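Local coordinates for protein DNA alpha-glucosyltransferase (Enterobacteria phage T4, PDB 1YA6) that is a DNA glucosyltransferase of the GT-B clan, held here with uridine-5'-diphosphate and DNA, at residues Leu237-Ala242 with Ile274-Ile279; Gly293-Lys298 with Ser307-His312. All coordinates share one frame; numbering follows the deposited sequence.

Both contacts sit at the C-terminal ends of strands in the same seven-stranded parallel sheet, and both touch uridine-5'-diphosphate, contact 1 at the uracil and contact 2 at the phosphate nearer the ribose. Their centres lie about 17 Å apart, and Tyr278 OH of contact 1 packs against Thr311 CG2 of contact 2 at 4.1 Å. Contact 2 is wholly buried and polar, a net of side-chain hydrogen bonds between the end of strand 290-295 with the loop after it and the N-terminus of helix 310-318. Contact 1 is only partly buried: the loop after strand 231-235 meets neighbouring strand 272-275 and its following loop through apolar packing and one weak backbone bond, with DNA beside them.

Contact 1: residues Leu237-Ala242 with Ile274-Ile279; sequences LERSPA and ILDCYI. With UDP (uridine-5'-diphosphate), chain I; nucleotides of chain A.
At the uracil end of the nucleotide pocket, the loop after strand 231-235 packs against the end of strand 272-275 and the loop after it, Leu237 on Ile274 and Glu238 on Cys277. Leu237 CD1 lies 3.4 Å from Ile274 CG2, the branch that Ile274 holds anti to its backbone N and that also meets Leu237 CB. A weak bond, bent to 125°, runs from Leu237 N to Leu275 O. Further along, Cys277 SG rests against Glu238 CB at 3.6 Å and lies near N6 of DA6 of chain A, while Glu238 CB and CG lie against a face of that adenine at its C6/N6 side. Glu238 CG turns between its own N and carbonyl carbon (chi1 74°), and a second bend at chi2 swings the carboxylate back toward Ser240 OG, which bonds OE1 on its anti side; Arg49 forms a salt bridge with OE2. Arg239 NH1 stays 4.0 Å from Asp276 OD1, so any attraction is longer-range. Beyond Cys277, backbone bonds grip the uracil of uridine-5'-diphosphate twice: Tyr278 N donates to its O4 at 2.9 Å, while Tyr278 O receives its N3 at 2.8 Å. The tyrosine ring covers this base with one face, and Tyr278 OH bonds O2' of uridine-5'-diphosphate at 3.1 Å. Nucleotide recognition by a loop at the C-terminal edge of a parallel sheet is characteristic of the Rossmann-like domains of GT-B glycosyltransferases.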
ATOM      1  N   LEU C 237     -13.035  -1.102   4.125  1.00 54.94           N
ATOM      2  CA  LEU C 237     -14.064  -0.349   3.411  1.00 52.00           C
ATOM      3  C   LEU C 237     -14.648   0.770   4.250  1.00 51.74           C
ATOM      4  O   LEU C 237     -15.621   0.559   4.978  1.00 51.24           O
ATOM      5  CB  LEU C 237     -15.197  -1.265   2.959  1.00 50.89           C
ATOM      6  CG  LEU C 237     -14.931  -2.323   1.889  1.00 49.68           C
ATOM      7  CD1 LEU C 237     -16.203  -3.111   1.690  1.00 49.36           C
ATOM      8  CD2 LEU C 237     -14.507  -1.692   0.580  1.00 49.60           C
ATOM      9  N   GLU C 238     -14.053   1.958   4.152  1.00 50.66           N
ATOM     10  CA  GLU C 238     -14.553   3.110   4.895  1.00 50.96           C
ATOM     11  C   GLU C 238     -15.878   3.511   4.255  1.00 50.97           C
ATOM     12  O   GLU C 238     -16.067   3.351   3.048  1.00 50.25           O
ATOM     13  CB  GLU C 238     -13.566   4.288   4.838  1.00 52.23           C
ATOM     14  CG  GLU C 238     -13.491   5.035   3.495  1.00 54.94           C
ATOM     15  CD  GLU C 238     -12.818   4.229   2.378  1.00 57.42           C
ATOM     16  OE1 GLU C 238     -12.957   4.609   1.191  1.00 59.24           O
ATOM     17  OE2 GLU C 238     -12.143   3.224   2.685  1.00 58.08           O
ATOM     18  N   ARG C 239     -16.798   4.018   5.064  1.00 51.57           N
ATOM     19  CA  ARG C 239     -18.098   4.426   4.560  1.00 50.77           C
ATOM     20  C   ARG C 239     -18.077   5.831   3.990  1.00 50.39           C
ATOM     21  O   ARG C 239     -18.874   6.687   4.370  1.00 51.76           O
ATOM     22  CB  ARG C 239     -19.150   4.311   5.656  1.00 51.88           C
ATOM     23  CG  ARG C 239     -19.482   2.872   6.005  1.00 55.40           C
ATOM     24  CD  ARG C 239     -20.069   2.793   7.396  1.00 57.42           C
ATOM     25  NE  ARG C 239     -19.111   3.260   8.395  1.00 60.19           N
ATOM     26  CZ  ARG C 239     -19.410   3.443   9.675  1.00 60.97           C
ATOM     27  NH1 ARG C 239     -18.485   3.869  10.525  1.00 58.26           N
ATOM     28  NH2 ARG C 239     -20.646   3.207  10.099  1.00 61.35           N
ATOM     29  N   SER C 240     -17.144   6.058   3.075  1.00 49.13           N
ATOM     30  CA  SER C 240     -17.019   7.328   2.394  1.00 46.44           C
ATOM     31  C   SER C 240     -18.169   7.339   1.384  1.00 47.74           C
ATOM     32  O   SER C 240     -18.882   6.333   1.244  1.00 44.64           O
ATOM     33  CB  SER C 240     -15.692   7.363   1.669  1.00 46.90           C
ATOM     34  OG  SER C 240     -15.594   6.246   0.800  1.00 49.20           O
ATOM     35  N   PRO C 241     -18.371   8.473   0.673  1.00 48.91           N
ATOM     36  CA  PRO C 241     -19.449   8.596  -0.330  1.00 47.44           C
ATOM     37  C   PRO C 241     -19.540   7.401  -1.274  1.00 47.22           C
ATOM     38  O   PRO C 241     -20.632   6.942  -1.606  1.00 47.65           O
ATOM     39  CB  PRO C 241     -19.102   9.894  -1.041  1.00 47.57           C
ATOM     40  CG  PRO C 241     -18.598  10.746   0.125  1.00 47.96           C
ATOM     41  CD  PRO C 241     -17.695   9.774   0.883  1.00 47.60           C
ATOM     42  N   ALA C 242     -18.389   6.883  -1.684  1.00 47.81           N
ATOM     43  CA  ALA C 242     -18.337   5.712  -2.557  1.00 45.96           C
ATOM     44  C   ALA C 242     -19.131   4.544  -1.971  1.00 47.10           C
ATOM     45  O   ALA C 242     -19.705   3.745  -2.704  1.00 49.16           O
ATOM     46  CB  ALA C 242     -16.898   5.294  -2.759  1.00 43.40           C
ATOM     47  N   ILE C 274     -17.891  -6.881   6.846  1.00 56.94           N
ATOM     48  CA  ILE C 274     -17.080  -5.742   6.472  1.00 55.36           C
ATOM     49  C   ILE C 274     -16.541  -4.987   7.673  1.00 54.33           C
ATOM     50  O   ILE C 274     -17.289  -4.556   8.548  1.00 53.28           O
ATOM     51  CB  ILE C 274     -17.899  -4.754   5.587  1.00 57.10           C
ATOM     52  CG1 ILE C 274     -18.642  -5.531   4.493  1.00 56.71           C
ATOM     53  CG2 ILE C 274     -16.975  -3.695   4.967  1.00 54.78           C
ATOM     54  CD1 ILE C 274     -17.759  -6.450   3.662  1.00 56.21           C
ATOM     55  N   LEU C 275     -15.229  -4.820   7.698  1.00 53.31           N
ATOM     56  CA  LEU C 275     -14.576  -4.094   8.774  1.00 53.80           C
ATOM     57  C   LEU C 275     -14.115  -2.792   8.132  1.00 54.72           C
ATOM     58  O   LEU C 275     -13.662  -2.819   6.985  1.00 56.15           O
ATOM     59  CB  LEU C 275     -13.386  -4.912   9.274  1.00 51.77           C
ATOM     60  CG  LEU C 275     -12.368  -4.262  10.200  1.00 50.74           C
ATOM     61  CD1 LEU C 275     -13.051  -3.693  11.417  1.00 52.20           C
ATOM     62  CD2 LEU C 275     -11.336  -5.291  10.587  1.00 49.45           C
ATOM     63  N   ASP C 276     -14.241  -1.658   8.824  1.00 55.20           N
ATOM     64  CA  ASP C 276     -13.798  -0.404   8.218  1.00 57.39           C
ATOM     65  C   ASP C 276     -12.309  -0.166   8.429  1.00 56.29           C
ATOM     66  O   ASP C 276     -11.554  -1.113   8.675  1.00 57.36           O
ATOM     67  CB  ASP C 276     -14.608   0.793   8.727  1.00 62.17           C
ATOM     68  CG  ASP C 276     -14.329   1.130  10.165  1.00 67.38           C
ATOM     69  OD1 ASP C 276     -14.869   2.162  10.638  1.00 67.28           O
ATOM     70  OD2 ASP C 276     -13.575   0.372  10.817  1.00 72.45           O
ATOM     71  N   CYS C 277     -11.877   1.083   8.304  1.00 54.20           N
ATOM     72  CA  CYS C 277     -10.467   1.398   8.485  1.00 53.49           C
ATOM     73  C   CYS C 277      -9.903   0.593   9.639  1.00 52.37           C
ATOM     74  O   CYS C 277     -10.337   0.716  10.779  1.00 51.49           O
ATOM     75  CB  CYS C 277     -10.298   2.881   8.728  1.00 53.66           C
ATOM     76  SG  CYS C 277     -11.017   3.771   7.371  1.00 61.25           S
ATOM     77  N   TYR C 278      -8.921  -0.232   9.312  1.00 52.09           N
ATOM     78  CA  TYR C 278      -8.299  -1.135  10.261  1.00 49.68           C
ATOM     79  C   TYR C 278      -6.844  -0.802  10.610  1.00 49.59           C
ATOM     80  O   TYR C 278      -6.162  -0.077   9.874  1.00 50.16           O
ATOM     81  CB  TYR C 278      -8.372  -2.533   9.667  1.00 46.00           C
ATOM     82  CG  TYR C 278      -7.522  -2.674   8.428  1.00 43.88           C
ATOM     83  CD1 TYR C 278      -6.135  -2.752   8.519  1.00 41.95           C
ATOM     84  CD2 TYR C 278      -8.102  -2.750   7.165  1.00 42.89           C
ATOM     85  CE1 TYR C 278      -5.357  -2.915   7.388  1.00 42.33           C
ATOM     86  CE2 TYR C 278      -7.325  -2.908   6.026  1.00 39.01           C
ATOM     87  CZ  TYR C 278      -5.963  -2.994   6.146  1.00 40.68           C
ATOM     88  OH  TYR C 278      -5.189  -3.197   5.028  1.00 44.92           O
ATOM     89  N   ILE C 279      -6.385  -1.348  11.736  1.00 47.39           N
ATOM     90  CA  ILE C 279      -5.017  -1.162  12.207  1.00 45.81           C
ATOM     91  C   ILE C 279      -4.142  -2.132  11.405  1.00 45.77           C
ATOM     92  O   ILE C 279      -4.451  -3.315  11.330  1.00 47.25           O
ATOM     93  CB  ILE C 279      -4.916  -1.526  13.691  1.00 45.86           C
ATOM     94  CG1 ILE C 279      -5.985  -0.775  14.480  1.00 43.19           C
ATOM     95  CG2 ILE C 279      -3.521  -1.249  14.202  1.00 45.33           C
ATOM     96  CD1 ILE C 279      -5.737   0.694  14.594  1.00 49.05           C
TER
HETATM   97  N1  UDP I2001      -4.013  -0.001   5.438  1.00 44.19           N
HETATM   98  C2  UDP I2001      -4.240   0.047   6.790  1.00 45.17           C
HETATM   99  N3  UDP I2001      -5.540   0.294   7.151  1.00 45.57           N
HETATM  100  C4  UDP I2001      -6.616   0.472   6.311  1.00 45.06           C
HETATM  101  C5  UDP I2001      -6.301   0.372   4.917  1.00 45.15           C
HETATM  102  C6  UDP I2001      -5.040   0.146   4.540  1.00 44.28           C
HETATM  103  O2  UDP I2001      -3.353  -0.127   7.613  1.00 46.09           O
HETATM  104  O4  UDP I2001      -7.733   0.703   6.792  1.00 41.00           O
HETATM  105  C1' UDP I2001      -2.627  -0.188   4.998  1.00 45.01           C
HETATM  106  C2' UDP I2001      -2.433  -1.352   4.038  1.00 46.38           C
HETATM  107  O2' UDP I2001      -2.178  -2.533   4.770  1.00 48.65           O
HETATM  108  C3' UDP I2001      -1.229  -0.879   3.227  1.00 45.53           C
HETATM  109  C4' UDP I2001      -1.439   0.632   3.152  1.00 44.24           C
HETATM  110  O4' UDP I2001      -2.247   0.980   4.305  1.00 43.19           O
HETATM  111  O3' UDP I2001      -0.035  -1.172   3.929  1.00 47.19           O
HETATM  112  C5' UDP I2001      -2.130   1.130   1.904  1.00 41.82           C
HETATM  113  O5' UDP I2001      -1.229   1.115   0.804  1.00 42.29           O
HETATM  114  PA  UDP I2001      -1.567   0.328  -0.546  1.00 44.58           P
HETATM  115  O1A UDP I2001      -0.419   0.535  -1.474  1.00 42.02           O
HETATM  116  O2A UDP I2001      -1.981  -1.050  -0.182  1.00 39.93           O
HETATM  117  O3A UDP I2001      -2.893   1.068  -1.170  1.00 42.62           O
HETATM  118  PB  UDP I2001      -3.391   2.626  -1.125  1.00 38.21           P
HETATM  119  O1B UDP I2001      -3.914   2.941  -2.484  1.00 44.25           O
HETATM  120  O2B UDP I2001      -4.277   2.788   0.052  1.00 42.01           O
HETATM  121  O3B UDP I2001      -2.065   3.472  -0.890  1.00 38.26           O
ATOM    122  P    DA A   6     -10.590  10.178  -2.201  1.00 77.60           P
ATOM    123  OP1  DA A   6      -9.234  10.794  -2.102  1.00 77.69           O
ATOM    124  OP2  DA A   6     -10.742   8.696  -2.041  1.00 71.61           O
ATOM    125  O5'  DA A   6     -11.535  10.883  -1.125  1.00 77.70           O
ATOM    126  C5'  DA A   6     -12.222  10.123  -0.131  1.00 77.21           C
ATOM    127  C4'  DA A   6     -13.479  10.843   0.306  1.00 75.98           C
ATOM    128  O4'  DA A   6     -14.076  10.089   1.381  1.00 74.30           O
ATOM    129  C3'  DA A   6     -13.258  12.249   0.862  1.00 76.43           C
ATOM    130  O3'  DA A   6     -14.400  13.069   0.584  1.00 79.50           O
ATOM    131  C2'  DA A   6     -13.112  12.017   2.355  1.00 74.13           C
ATOM    132  C1'  DA A   6     -14.011  10.816   2.604  1.00 72.98           C
ATOM    133  N9   DA A   6     -13.516   9.894   3.624  1.00 69.66           N
ATOM    134  C8   DA A   6     -12.218   9.508   3.852  1.00 68.39           C
ATOM    135  N7   DA A   6     -12.091   8.620   4.806  1.00 68.01           N
ATOM    136  C5   DA A   6     -13.392   8.412   5.244  1.00 68.16           C
ATOM    137  C6   DA A   6     -13.936   7.569   6.233  1.00 68.90           C
ATOM    138  N6   DA A   6     -13.208   6.729   6.979  1.00 67.64           N
ATOM    139  N1   DA A   6     -15.275   7.610   6.424  1.00 68.80           N
ATOM    140  C2   DA A   6     -16.006   8.441   5.661  1.00 67.64           C
ATOM    141  N3   DA A   6     -15.609   9.272   4.698  1.00 64.77           N
ATOM    142  C4   DA A   6     -14.278   9.206   4.536  1.00 67.08           C
ATOM    143  P    DT A   5      -9.767   7.570  -7.480  1.00 43.61           P
ATOM    144  OP1  DT A   5      -8.358   7.928  -7.831  1.00 41.03           O
ATOM    145  OP2  DT A   5     -10.067   6.349  -6.696  1.00 41.59           O
ATOM    146  O5'  DT A   5     -10.349   8.841  -6.735  1.00 47.44           O
ATOM    147  C5'  DT A   5     -11.691   9.236  -6.944  1.00 52.56           C
ATOM    148  C4'  DT A   5     -12.103  10.223  -5.884  1.00 54.11           C
ATOM    149  O4'  DT A   5     -13.537  10.322  -6.017  1.00 52.68           O
ATOM    150  C3'  DT A   5     -11.826   9.708  -4.474  1.00 58.50           C
ATOM    151  O3'  DT A   5     -11.213  10.667  -3.616  1.00 68.44           O
ATOM    152  C2'  DT A   5     -13.174   9.272  -3.937  1.00 54.46           C
ATOM    153  C1'  DT A   5     -14.203   9.892  -4.856  1.00 48.70           C
ATOM    154  N1   DT A   5     -15.181   8.880  -5.253  1.00 44.75           N
ATOM    155  C2   DT A   5     -16.507   9.187  -5.113  1.00 42.50           C
ATOM    156  O2   DT A   5     -16.895  10.304  -4.817  1.00 41.42           O
ATOM    157  N3   DT A   5     -17.364   8.136  -5.344  1.00 37.27           N
ATOM    158  C4   DT A   5     -17.025   6.852  -5.711  1.00 34.05           C
ATOM    159  O4   DT A   5     -17.903   6.000  -5.836  1.00 33.37           O
ATOM    160  C5   DT A   5     -15.615   6.619  -5.904  1.00 35.21           C
ATOM    161  C7   DT A   5     -15.153   5.253  -6.311  1.00 33.56           C
ATOM    162  C6   DT A   5     -14.774   7.638  -5.690  1.00 38.57           C
TER

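Contact 2: residues Gly293-Lys298 with Ser307-His312; sequences GYQLSK and SLEYTH. With UDP (uridine-5'-diphosphate), chain I; NCO (cobalt hexammine(III)), chain F.
Strand 290-295 ends at Gln295, whose CA comes within 6.1 Å of the CA of His312 in the first turn of helix 310-318; beyond it the two segments diverge, Ser297 and Glu309 having their CA atoms 8.6 Å apart. These are the first strand and the helix of a beta-alpha-beta unit completed by strand 321-325. Gln295 carries the contact. Bent at chi2 (-70°), it lays its amide over one face of the His312 ring, the planes 16° apart, while Leu308 CD2 covers the opposite face. Gln295 NE2 forms two bonds, one to Thr311 OG1 at 2.8 Å and one to Glu309 OE1, reached from above the carboxylate plane. Gln295 OE1 accepts from Ser297 N, which helps fix the flip of the amide. Glu309 OE1 also takes Ser297 OG, nearly along the C-O axis and at 2.7 Å. Glu309 OE2 accepts hydrogen bonds from N3 and N1 of cobalt hexammine(III) and forms a salt bridge with Lys212; together these partners probably hold the carboxylate's rotation. Glu309 is the N-cap residue, and the next two backbone nitrogens hold the phosphate nearer the ribose: Tyr310 N bonds O1A and Thr311 N bonds O2A of uridine-5'-diphosphate, where the helix dipole may add a favourable field. Glu309 N itself donates to His312 ND1 at 3.1 Å, in the imidazole plane and nearly straight at 170°.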
ATOM      1  N   GLY C 293      -6.224 -14.734   1.159  1.00 56.01           N
ATOM      2  CA  GLY C 293      -6.186 -13.283   1.151  1.00 55.50           C
ATOM      3  C   GLY C 293      -6.362 -12.746  -0.258  1.00 55.78           C
ATOM      4  O   GLY C 293      -5.693 -13.190  -1.202  1.00 54.34           O
ATOM      5  N   TYR C 294      -7.251 -11.765  -0.397  1.00 56.61           N
ATOM      6  CA  TYR C 294      -7.543 -11.179  -1.703  1.00 56.85           C
ATOM      7  C   TYR C 294      -7.088  -9.730  -1.898  1.00 55.12           C
ATOM      8  O   TYR C 294      -7.335  -8.855  -1.055  1.00 54.51           O
ATOM      9  CB  TYR C 294      -9.050 -11.282  -1.970  1.00 58.69           C
ATOM     10  CG  TYR C 294      -9.596 -12.702  -1.907  1.00 61.02           C
ATOM     11  CD1 TYR C 294      -9.946 -13.396  -3.076  1.00 59.63           C
ATOM     12  CD2 TYR C 294      -9.773 -13.349  -0.674  1.00 59.96           C
ATOM     13  CE1 TYR C 294     -10.460 -14.690  -3.019  1.00 59.21           C
ATOM     14  CE2 TYR C 294     -10.286 -14.643  -0.609  1.00 59.37           C
ATOM     15  CZ  TYR C 294     -10.630 -15.307  -1.785  1.00 59.75           C
ATOM     16  OH  TYR C 294     -11.156 -16.583  -1.723  1.00 57.49           O
ATOM     17  N   GLN C 295      -6.410  -9.502  -3.020  1.00 52.06           N
ATOM     18  CA  GLN C 295      -5.939  -8.175  -3.397  1.00 50.57           C
ATOM     19  C   GLN C 295      -6.251  -8.099  -4.892  1.00 49.37           C
ATOM     20  O   GLN C 295      -5.465  -8.528  -5.728  1.00 47.18           O
ATOM     21  CB  GLN C 295      -4.436  -8.029  -3.131  1.00 49.05           C
ATOM     22  CG  GLN C 295      -4.013  -6.621  -2.774  1.00 45.87           C
ATOM     23  CD  GLN C 295      -4.097  -5.661  -3.941  1.00 48.42           C
ATOM     24  OE1 GLN C 295      -4.730  -5.951  -4.960  1.00 48.07           O
ATOM     25  NE2 GLN C 295      -3.458  -4.498  -3.796  1.00 47.93           N
ATOM     26  N   LEU C 296      -7.414  -7.536  -5.207  1.00 51.05           N
ATOM     27  CA  LEU C 296      -7.898  -7.455  -6.581  1.00 53.03           C
ATOM     28  C   LEU C 296      -7.811  -6.088  -7.252  1.00 55.01           C
ATOM     29  O   LEU C 296      -8.756  -5.667  -7.912  1.00 56.88           O
ATOM     30  CB  LEU C 296      -9.348  -7.950  -6.618  1.00 51.10           C
ATOM     31  CG  LEU C 296      -9.658  -9.143  -5.694  1.00 49.66           C
ATOM     32  CD1 LEU C 296     -11.155  -9.343  -5.581  1.00 48.85           C
ATOM     33  CD2 LEU C 296      -8.981 -10.398  -6.215  1.00 46.86           C
ATOM     34  N   SER C 297      -6.682  -5.403  -7.091  1.00 58.02           N
ATOM     35  CA  SER C 297      -6.494  -4.095  -7.710  1.00 59.15           C
ATOM     36  C   SER C 297      -6.271  -4.293  -9.199  1.00 61.59           C
ATOM     37  O   SER C 297      -5.531  -5.186  -9.602  1.00 61.26           O
ATOM     38  CB  SER C 297      -5.299  -3.375  -7.090  1.00 57.47           C
ATOM     39  OG  SER C 297      -5.576  -3.050  -5.745  1.00 54.79           O
ATOM     40  N   LYS C 298      -6.891  -3.434 -10.002  1.00 64.68           N
ATOM     41  CA  LYS C 298      -6.825  -3.536 -11.450  1.00 69.78           C
ATOM     42  C   LYS C 298      -6.425  -2.227 -12.122  1.00 75.47           C
ATOM     43  O   LYS C 298      -7.213  -1.653 -12.878  1.00 77.80           O
ATOM     44  CB  LYS C 298      -8.201  -3.966 -11.956  1.00 67.76           C
ATOM     45  CG  LYS C 298      -8.988  -4.756 -10.892  1.00 69.94           C
ATOM     46  CD  LYS C 298     -10.500  -4.847 -11.153  1.00 70.24           C
ATOM     47  CE  LYS C 298     -11.202  -3.503 -11.013  1.00 69.35           C
ATOM     48  NZ  LYS C 298     -12.681  -3.642 -11.077  1.00 67.55           N
ATOM     49  N   SER C 307       5.728  -1.757  -9.976  1.00 59.04           N
ATOM     50  CA  SER C 307       5.180  -1.493  -8.653  1.00 55.59           C
ATOM     51  C   SER C 307       3.921  -2.228  -8.231  1.00 54.33           C
ATOM     52  O   SER C 307       2.857  -2.054  -8.820  1.00 53.91           O
ATOM     53  CB  SER C 307       4.936   0.009  -8.483  1.00 53.64           C
ATOM     54  OG  SER C 307       6.117   0.749  -8.744  1.00 55.02           O
ATOM     55  N   LEU C 308       4.054  -3.060  -7.206  1.00 52.16           N
ATOM     56  CA  LEU C 308       2.899  -3.734  -6.648  1.00 50.67           C
ATOM     57  C   LEU C 308       2.521  -2.792  -5.502  1.00 49.51           C
ATOM     58  O   LEU C 308       3.252  -1.831  -5.227  1.00 48.17           O
ATOM     59  CB  LEU C 308       3.255  -5.115  -6.092  1.00 50.49           C
ATOM     60  CG  LEU C 308       3.211  -6.302  -7.052  1.00 52.36           C
ATOM     61  CD1 LEU C 308       3.474  -7.584  -6.251  1.00 51.08           C
ATOM     62  CD2 LEU C 308       1.850  -6.376  -7.756  1.00 51.56           C
ATOM     63  N   GLU C 309       1.400  -3.065  -4.841  1.00 47.13           N
ATOM     64  CA  GLU C 309       0.931  -2.235  -3.738  1.00 45.08           C
ATOM     65  C   GLU C 309       1.193  -2.873  -2.378  1.00 44.10           C
ATOM     66  O   GLU C 309       1.240  -4.096  -2.256  1.00 43.05           O
ATOM     67  CB  GLU C 309      -0.558  -1.982  -3.900  1.00 45.44           C
ATOM     68  CG  GLU C 309      -0.891  -1.300  -5.203  1.00 48.48           C
ATOM     69  CD  GLU C 309      -2.358  -0.966  -5.305  1.00 49.87           C
ATOM     70  OE1 GLU C 309      -3.157  -1.888  -5.569  1.00 49.79           O
ATOM     71  OE2 GLU C 309      -2.709   0.217  -5.097  1.00 50.05           O
ATOM     72  N   TYR C 310       1.359  -2.050  -1.348  1.00 41.62           N
ATOM     73  CA  TYR C 310       1.616  -2.592  -0.028  1.00 41.03           C
ATOM     74  C   TYR C 310       0.744  -3.780   0.364  1.00 42.63           C
ATOM     75  O   TYR C 310       1.268  -4.774   0.876  1.00 44.27           O
ATOM     76  CB  TYR C 310       1.547  -1.482   1.028  1.00 38.33           C
ATOM     77  CG  TYR C 310       2.831  -0.705   0.998  1.00 37.99           C
ATOM     78  CD1 TYR C 310       2.873   0.633   0.597  1.00 37.13           C
ATOM     79  CD2 TYR C 310       4.036  -1.364   1.212  1.00 36.28           C
ATOM     80  CE1 TYR C 310       4.097   1.275   0.391  1.00 36.75           C
ATOM     81  CE2 TYR C 310       5.247  -0.737   1.014  1.00 35.99           C
ATOM     82  CZ  TYR C 310       5.285   0.570   0.598  1.00 34.97           C
ATOM     83  OH  TYR C 310       6.520   1.122   0.331  1.00 33.58           O
ATOM     84  N   THR C 311      -0.564  -3.700   0.125  1.00 41.76           N
ATOM     85  CA  THR C 311      -1.455  -4.806   0.481  1.00 41.45           C
ATOM     86  C   THR C 311      -1.136  -6.055  -0.317  1.00 42.49           C
ATOM     87  O   THR C 311      -1.522  -7.151   0.066  1.00 44.63           O
ATOM     88  CB  THR C 311      -2.936  -4.460   0.260  1.00 40.16           C
ATOM     89  OG1 THR C 311      -3.116  -3.950  -1.065  1.00 42.71           O
ATOM     90  CG2 THR C 311      -3.403  -3.445   1.297  1.00 37.06           C
ATOM     91  N   HIS C 312      -0.444  -5.884  -1.434  1.00 44.01           N
ATOM     92  CA  HIS C 312      -0.033  -7.008  -2.258  1.00 46.01           C
ATOM     93  C   HIS C 312       1.091  -7.759  -1.522  1.00 48.11           C
ATOM     94  O   HIS C 312       1.049  -8.982  -1.374  1.00 50.22           O
ATOM     95  CB  HIS C 312       0.505  -6.512  -3.604  1.00 46.45           C
ATOM     96  CG  HIS C 312      -0.526  -6.425  -4.682  1.00 48.99           C
ATOM     97  ND1 HIS C 312      -0.586  -5.368  -5.565  1.00 49.40           N
ATOM     98  CD2 HIS C 312      -1.502  -7.286  -5.056  1.00 49.23           C
ATOM     99  CE1 HIS C 312      -1.556  -5.582  -6.436  1.00 49.87           C
ATOM    100  NE2 HIS C 312      -2.127  -6.738  -6.148  1.00 51.47           N
TER
HETATM  101  N1  UDP I2001      -4.013  -0.001   5.438  1.00 44.19           N
HETATM  102  C2  UDP I2001      -4.240   0.047   6.790  1.00 45.17           C
HETATM  103  N3  UDP I2001      -5.540   0.294   7.151  1.00 45.57           N
HETATM  104  C4  UDP I2001      -6.616   0.472   6.311  1.00 45.06           C
HETATM  105  C5  UDP I2001      -6.301   0.372   4.917  1.00 45.15           C
HETATM  106  C6  UDP I2001      -5.040   0.146   4.540  1.00 44.28           C
HETATM  107  O2  UDP I2001      -3.353  -0.127   7.613  1.00 46.09           O
HETATM  108  O4  UDP I2001      -7.733   0.703   6.792  1.00 41.00           O
HETATM  109  C1' UDP I2001      -2.627  -0.188   4.998  1.00 45.01           C
HETATM  110  C2' UDP I2001      -2.433  -1.352   4.038  1.00 46.38           C
HETATM  111  O2' UDP I2001      -2.178  -2.533   4.770  1.00 48.65           O
HETATM  112  C3' UDP I2001      -1.229  -0.879   3.227  1.00 45.53           C
HETATM  113  C4' UDP I2001      -1.439   0.632   3.152  1.00 44.24           C
HETATM  114  O4' UDP I2001      -2.247   0.980   4.305  1.00 43.19           O
HETATM  115  O3' UDP I2001      -0.035  -1.172   3.929  1.00 47.19           O
HETATM  116  C5' UDP I2001      -2.130   1.130   1.904  1.00 41.82           C
HETATM  117  O5' UDP I2001      -1.229   1.115   0.804  1.00 42.29           O
HETATM  118  PA  UDP I2001      -1.567   0.328  -0.546  1.00 44.58           P
HETATM  119  O1A UDP I2001      -0.419   0.535  -1.474  1.00 42.02           O
HETATM  120  O2A UDP I2001      -1.981  -1.050  -0.182  1.00 39.93           O
HETATM  121  O3A UDP I2001      -2.893   1.068  -1.170  1.00 42.62           O
HETATM  122  PB  UDP I2001      -3.391   2.626  -1.125  1.00 38.21           P
HETATM  123  O1B UDP I2001      -3.914   2.941  -2.484  1.00 44.25           O
HETATM  124  O2B UDP I2001      -4.277   2.788   0.052  1.00 42.01           O
HETATM  125  O3B UDP I2001      -2.065   3.472  -0.890  1.00 38.26           O
HETATM  126 CO   NCO F2002      -0.798   3.794  -4.559  1.00 63.92          CO
HETATM  127  N1  NCO F2002      -1.214   2.419  -3.163  1.00 66.69           N
HETATM  128  N2  NCO F2002       1.014   2.965  -4.803  1.00 65.84           N
HETATM  129  N3  NCO F2002      -1.567   2.556  -5.902  1.00 65.58           N
HETATM  130  N4  NCO F2002      -0.373   5.137  -5.970  1.00 63.73           N
HETATM  131  N5  NCO F2002      -2.611   4.637  -4.290  1.00 63.96           N
HETATM  132  N6  NCO F2002      -0.047   5.014  -3.135  1.00 64.74           N